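Local coordinates for protein concanavalin B (Canavalia ensiformis, PDB 6CAF) that may act as a carbohydrate-binding protein of jack bean seeds, built on the chitinase-like fold of glycosyl hydrolase family 18, at residues Arg204-Tyr214 with Tyr241-Pro252. Residues are numbered along the deposited sequence; the frame is centred on the assembly and turned at random.
Sequences RHFDYIFVRFY and YPRDKNLFLELP
Phe248 lies against Phe210 and Tyr208, making an aromatic cluster on one face of the neighbouring parallel strands 208-212 and 247-252. Its CB rests 3.4 Å from Phe210 CD2; with CG anti to the carbonyl carbon (chi1 -65°), the ring runs alongside that of Phe210, and CG meets Phe210 CE2 at 3.3 Å. CD1, CD2 (3.4 Å) and CE2 are also nearest to Phe210 CE2. The planes differ by 23° and the centroids lie 4.1 Å apart: an offset stack. CE1 turns the ring's edge onto the face of Tyr208, 3.6 Å from Tyr208 CD1, a T-shaped pair with planes at 76°, while CZ lies 3.9 Å from Phe210 CZ, displaced outward. Cutting Phe248 back to an alanine is likely to strip one face of Phe210 of its stacking partner and to let the Tyr208 ring turn more freely.

The backbones are laced by five hydrogen bonds, from Ile209 N-Asn246 O to Phe213 N-Glu250 O, as expected in a TIM barrel. Helix 227-239 completes this right-handed beta-alpha-beta crossover, its Trp233 touching Leu247 and Leu249 on the sheet face opposite Phe210 and Phe248. At the C-terminal strand ends, Glu250 extends its carboxylate to Tyr214, whose OH donates to the anti lone pair of OE2 at 2.6 Å; OE1 bonds Tyr35 OH. Two hydroxyl partners thus grip this buried carboxylate and probably help stabilise its negative charge.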
loop_
_atom_site.group_PDB
_atom_site.type_symbol
_atom_site.label_atom_id
_atom_site.label_comp_id
_atom_site.label_asym_id
_atom_site.label_seq_id
_atom_site.Cartn_x
_atom_site.Cartn_y
_atom_site.Cartn_z
ATOM N N ARG A 204 -7.039 -13.127 8.349
ATOM C CA ARG A 204 -7.599 -13.307 7.007
ATOM C C ARG A 204 -8.497 -12.170 6.557
ATOM O O ARG A 204 -9.181 -12.297 5.531
ATOM C CB ARG A 204 -8.290 -14.669 6.853
ATOM C CG ARG A 204 -7.419 -15.792 7.359
ATOM C CD ARG A 204 -8.019 -17.160 7.114
ATOM N NE ARG A 204 -7.127 -18.180 7.664
ATOM C CZ ARG A 204 -7.322 -19.476 7.611
ATOM N NH1 ARG A 204 -8.352 -19.960 6.972
ATOM N NH2 ARG A 204 -6.474 -20.278 8.226
ATOM N N HIS A 205 -8.454 -11.030 7.255
ATOM C CA HIS A 205 -9.318 -9.921 6.875
ATOM C C HIS A 205 -8.757 -9.025 5.810
ATOM O O HIS A 205 -9.520 -8.284 5.206
ATOM C CB HIS A 205 -9.656 -8.977 8.035
ATOM C CG HIS A 205 -10.407 -9.576 9.148
ATOM N ND1 HIS A 205 -11.385 -10.503 8.963
ATOM C CD2 HIS A 205 -10.340 -9.352 10.481
ATOM C CE1 HIS A 205 -11.894 -10.844 10.126
ATOM N NE2 HIS A 205 -11.319 -10.113 11.065
ATOM N N PHE A 206 -7.449 -9.069 5.553
ATOM C CA PHE A 206 -6.926 -8.237 4.496
ATOM C C PHE A 206 -7.375 -8.746 3.130
ATOM O O PHE A 206 -7.278 -9.928 2.823
ATOM C CB PHE A 206 -5.404 -8.145 4.505
ATOM C CG PHE A 206 -4.818 -7.385 5.665
ATOM C CD1 PHE A 206 -5.075 -6.037 5.821
ATOM C CD2 PHE A 206 -3.984 -8.005 6.583
ATOM C CE1 PHE A 206 -4.504 -5.322 6.850
ATOM C CE2 PHE A 206 -3.425 -7.283 7.623
ATOM C CZ PHE A 206 -3.675 -5.944 7.747
ATOM N N ASP A 207 -7.814 -7.809 2.303
ATOM C CA ASP A 207 -8.066 -8.082 0.900
ATOM C C ASP A 207 -6.797 -8.292 0.084
ATOM O O ASP A 207 -6.769 -9.138 -0.822
ATOM C CB ASP A 207 -8.899 -6.955 0.277
ATOM C CG ASP A 207 -10.261 -6.812 0.928
ATOM O OD1 ASP A 207 -11.118 -7.645 0.550
ATOM O OD2 ASP A 207 -10.420 -5.901 1.758
ATOM N N TYR A 208 -5.775 -7.494 0.382
ATOM C CA TYR A 208 -4.556 -7.499 -0.400
ATOM C C TYR A 208 -3.356 -7.441 0.528
ATOM O O TYR A 208 -3.382 -6.705 1.530
ATOM C CB TYR A 208 -4.459 -6.275 -1.291
ATOM C CG TYR A 208 -5.529 -6.068 -2.302
ATOM C CD1 TYR A 208 -6.021 -7.101 -3.056
ATOM C CD2 TYR A 208 -5.958 -4.775 -2.589
ATOM C CE1 TYR A 208 -6.990 -6.874 -4.045
ATOM C CE2 TYR A 208 -6.867 -4.514 -3.601
ATOM C CZ TYR A 208 -7.422 -5.576 -4.306
ATOM O OH TYR A 208 -8.336 -5.271 -5.300
ATOM N N ILE A 209 -2.302 -8.157 0.145
ATOM C CA ILE A 209 -1.038 -8.107 0.854
ATOM C C ILE A 209 0.042 -7.700 -0.141
ATOM O O ILE A 209 0.238 -8.358 -1.166
ATOM C CB ILE A 209 -0.676 -9.481 1.456
ATOM C CG1 ILE A 209 -1.797 -10.013 2.353
ATOM C CG2 ILE A 209 0.649 -9.424 2.172
ATOM C CD1 ILE A 209 -2.001 -9.232 3.605
ATOM N N PHE A 210 0.716 -6.596 0.167
ATOM C CA PHE A 210 1.782 -6.033 -0.641
ATOM C C PHE A 210 3.110 -6.321 0.064
ATOM O O PHE A 210 3.487 -5.617 0.993
ATOM C CB PHE A 210 1.560 -4.520 -0.778
ATOM C CG PHE A 210 0.335 -4.145 -1.549
ATOM C CD1 PHE A 210 -0.895 -4.037 -0.937
ATOM C CD2 PHE A 210 0.405 -3.920 -2.912
ATOM C CE1 PHE A 210 -2.015 -3.687 -1.656
ATOM C CE2 PHE A 210 -0.721 -3.574 -3.636
ATOM C CZ PHE A 210 -1.947 -3.492 -3.012
ATOM N N VAL A 211 3.776 -7.392 -0.333
ATOM C CA VAL A 211 4.955 -7.827 0.383
ATOM C C VAL A 211 6.150 -6.995 -0.062
ATOM O O VAL A 211 6.443 -6.911 -1.257
ATOM C CB VAL A 211 5.205 -9.306 0.117
ATOM C CG1 VAL A 211 6.454 -9.769 0.859
ATOM C CG2 VAL A 211 4.019 -10.157 0.544
ATOM N N ARG A 212 6.855 -6.418 0.903
ATOM C CA ARG A 212 7.971 -5.530 0.595
ATOM C C ARG A 212 9.257 -6.309 0.376
ATOM O O ARG A 212 9.980 -6.640 1.321
ATOM C CB ARG A 212 8.135 -4.491 1.702
ATOM C CG ARG A 212 6.956 -3.560 1.813
ATOM C CD ARG A 212 7.150 -2.458 2.830
ATOM N NE ARG A 212 6.840 -2.910 4.151
ATOM C CZ ARG A 212 7.712 -3.185 5.108
ATOM N NH1 ARG A 212 8.998 -3.047 4.914
ATOM N NH2 ARG A 212 7.266 -3.608 6.267
ATOM N N PHE A 213 9.503 -6.617 -0.884
ATOM C CA PHE A 213 10.662 -7.415 -1.274
ATOM C C PHE A 213 11.881 -6.510 -1.505
ATOM O O PHE A 213 12.451 -6.469 -2.585
ATOM C CB PHE A 213 10.365 -8.237 -2.551
ATOM C CG PHE A 213 9.365 -9.354 -2.349
ATOM C CD1 PHE A 213 9.729 -10.530 -1.724
ATOM C CD2 PHE A 213 8.084 -9.236 -2.807
ATOM C CE1 PHE A 213 8.832 -11.573 -1.577
ATOM C CE2 PHE A 213 7.194 -10.264 -2.656
ATOM C CZ PHE A 213 7.559 -11.419 -2.011
ATOM N N TYR A 214 12.284 -5.774 -0.476
ATOM C CA TYR A 214 13.446 -4.919 -0.607
ATOM C C TYR A 214 13.906 -4.537 0.784
ATOM O O TYR A 214 13.180 -4.717 1.779
ATOM C CB TYR A 214 13.128 -3.678 -1.480
ATOM C CG TYR A 214 11.987 -2.798 -1.000
ATOM C CD1 TYR A 214 10.695 -3.105 -1.295
ATOM C CD2 TYR A 214 12.226 -1.601 -0.333
ATOM C CE1 TYR A 214 9.651 -2.306 -0.857
ATOM C CE2 TYR A 214 11.185 -0.756 0.034
ATOM C CZ TYR A 214 9.888 -1.130 -0.203
ATOM O OH TYR A 214 8.844 -0.312 0.200
ATOM N N TYR A 241 -3.971 -16.515 3.777
ATOM C CA TYR A 241 -5.252 -17.048 3.400
ATOM C C TYR A 241 -6.210 -15.877 3.261
ATOM O O TYR A 241 -6.033 -14.862 3.942
ATOM C CB TYR A 241 -5.794 -17.961 4.501
ATOM C CG TYR A 241 -4.957 -19.176 4.816
ATOM C CD1 TYR A 241 -3.870 -19.098 5.693
ATOM C CD2 TYR A 241 -5.313 -20.435 4.368
ATOM C CE1 TYR A 241 -3.100 -20.222 6.007
ATOM C CE2 TYR A 241 -4.568 -21.576 4.705
ATOM C CZ TYR A 241 -3.471 -21.457 5.526
ATOM O OH TYR A 241 -2.722 -22.566 5.827
ATOM N N PRO A 242 -7.254 -15.999 2.442
ATOM C CA PRO A 242 -7.552 -17.152 1.580
ATOM C C PRO A 242 -6.658 -17.238 0.368
ATOM O O PRO A 242 -5.865 -16.316 0.109
ATOM C CB PRO A 242 -8.999 -16.882 1.164
ATOM C CG PRO A 242 -9.086 -15.399 1.131
ATOM C CD PRO A 242 -8.223 -14.921 2.257
ATOM N N ARG A 243 -6.796 -18.316 -0.397
ATOM C CA ARG A 243 -5.935 -18.557 -1.551
ATOM C C ARG A 243 -6.510 -17.882 -2.810
ATOM O O ARG A 243 -6.740 -18.503 -3.842
ATOM C CB ARG A 243 -5.715 -20.057 -1.763
ATOM C CG ARG A 243 -5.232 -20.856 -0.546
ATOM C CD ARG A 243 -4.112 -20.238 0.282
ATOM N NE ARG A 243 -3.400 -21.254 1.062
ATOM C CZ ARG A 243 -2.625 -21.018 2.109
ATOM N NH1 ARG A 243 -2.468 -19.806 2.551
ATOM N NH2 ARG A 243 -1.978 -22.006 2.710
ATOM N N ASP A 244 -6.676 -16.581 -2.713
ATOM C CA ASP A 244 -7.227 -15.752 -3.771
ATOM C C ASP A 244 -6.089 -14.977 -4.460
ATOM O O ASP A 244 -4.926 -15.038 -4.062
ATOM C CB ASP A 244 -8.245 -14.754 -3.170
ATOM C CG ASP A 244 -9.527 -15.383 -2.676
ATOM O OD1 ASP A 244 -9.855 -16.537 -3.013
ATOM O OD2 ASP A 244 -10.250 -14.674 -1.939
ATOM N N LYS A 245 -6.440 -14.197 -5.465
ATOM C CA LYS A 245 -5.485 -13.361 -6.148
ATOM C C LYS A 245 -5.260 -12.114 -5.335
ATOM O O LYS A 245 -5.794 -11.052 -5.637
ATOM C CB LYS A 245 -6.012 -13.042 -7.532
ATOM C CG LYS A 245 -5.000 -12.571 -8.521
ATOM C CD LYS A 245 -5.421 -12.711 -9.994
ATOM C CE LYS A 245 -5.492 -14.176 -10.390
ATOM N NZ LYS A 245 -5.379 -14.398 -11.855
ATOM N N ASN A 246 -4.473 -12.262 -4.278
ATOM C CA ASN A 246 -4.395 -11.241 -3.248
ATOM C C ASN A 246 -2.976 -10.846 -2.868
ATOM O O ASN A 246 -2.831 -10.077 -1.927
ATOM C CB ASN A 246 -5.193 -11.644 -2.011
ATOM C CG ASN A 246 -4.781 -12.977 -1.416
ATOM O OD1 ASN A 246 -3.740 -13.539 -1.740
ATOM N ND2 ASN A 246 -5.628 -13.490 -0.498
ATOM N N LEU A 247 -1.979 -11.338 -3.612
ATOM C CA LEU A 247 -0.582 -11.076 -3.295
ATOM C C LEU A 247 0.057 -10.194 -4.349
ATOM O O LEU A 247 -0.044 -10.451 -5.551
ATOM C CB LEU A 247 0.218 -12.348 -3.171
ATOM C CG LEU A 247 -0.175 -13.330 -2.117
ATOM C CD1 LEU A 247 0.802 -14.500 -2.129
ATOM C CD2 LEU A 247 -0.206 -12.660 -0.781
ATOM N N PHE A 248 0.720 -9.154 -3.862
ATOM C CA PHE A 248 1.444 -8.249 -4.710
ATOM C C PHE A 248 2.897 -8.201 -4.278
ATOM O O PHE A 248 3.186 -8.357 -3.082
ATOM C CB PHE A 248 0.928 -6.823 -4.574
ATOM C CG PHE A 248 -0.470 -6.584 -5.037
ATOM C CD1 PHE A 248 -1.549 -7.004 -4.283
ATOM C CD2 PHE A 248 -0.712 -5.845 -6.202
ATOM C CE1 PHE A 248 -2.838 -6.709 -4.672
ATOM C CE2 PHE A 248 -2.010 -5.573 -6.608
ATOM C CZ PHE A 248 -3.068 -5.988 -5.813
ATOM N N LEU A 249 3.792 -7.934 -5.230
ATOM C CA LEU A 249 5.174 -7.604 -4.887
ATOM C C LEU A 249 5.307 -6.101 -4.766
ATOM O O LEU A 249 5.089 -5.373 -5.750
ATOM C CB LEU A 249 6.168 -8.057 -5.951
ATOM C CG LEU A 249 6.212 -9.543 -6.237
ATOM C CD1 LEU A 249 5.229 -9.893 -7.352
ATOM C CD2 LEU A 249 7.611 -9.934 -6.688
ATOM N N GLU A 250 5.692 -5.611 -3.586
ATOM C CA GLU A 250 6.051 -4.206 -3.435
ATOM C C GLU A 250 7.549 -4.082 -3.649
ATOM O O GLU A 250 8.338 -4.788 -3.011
ATOM C CB GLU A 250 5.646 -3.625 -2.088
ATOM C CG GLU A 250 6.017 -2.173 -1.989
ATOM C CD GLU A 250 5.548 -1.521 -0.723
ATOM O OE1 GLU A 250 4.363 -1.725 -0.393
ATOM O OE2 GLU A 250 6.307 -0.724 -0.127
ATOM N N LEU A 251 7.902 -3.192 -4.565
ATOM C CA LEU A 251 9.264 -3.071 -5.054
ATOM C C LEU A 251 9.646 -1.600 -5.118
ATOM O O LEU A 251 8.790 -0.717 -5.279
ATOM C CB LEU A 251 9.325 -3.639 -6.473
ATOM C CG LEU A 251 9.047 -5.144 -6.594
ATOM C CD1 LEU A 251 8.904 -5.542 -8.055
ATOM C CD2 LEU A 251 10.115 -5.915 -5.867
ATOM N N PRO A 252 10.949 -1.329 -5.041
ATOM C CA PRO A 252 11.399 0.042 -5.230
ATOM C C PRO A 252 11.429 0.389 -6.706
ATOM O O PRO A 252 11.816 -0.436 -7.528
ATOM C CB PRO A 252 12.815 0.025 -4.653
ATOM C CG PRO A 252 13.267 -1.372 -4.786
ATOM C CD PRO A 252 12.063 -2.252 -4.774
HETATM O O HOH W 1 -5.587 -12.122 3.637
HETATM O O HOH W 2 -7.775 -11.892 0.636
#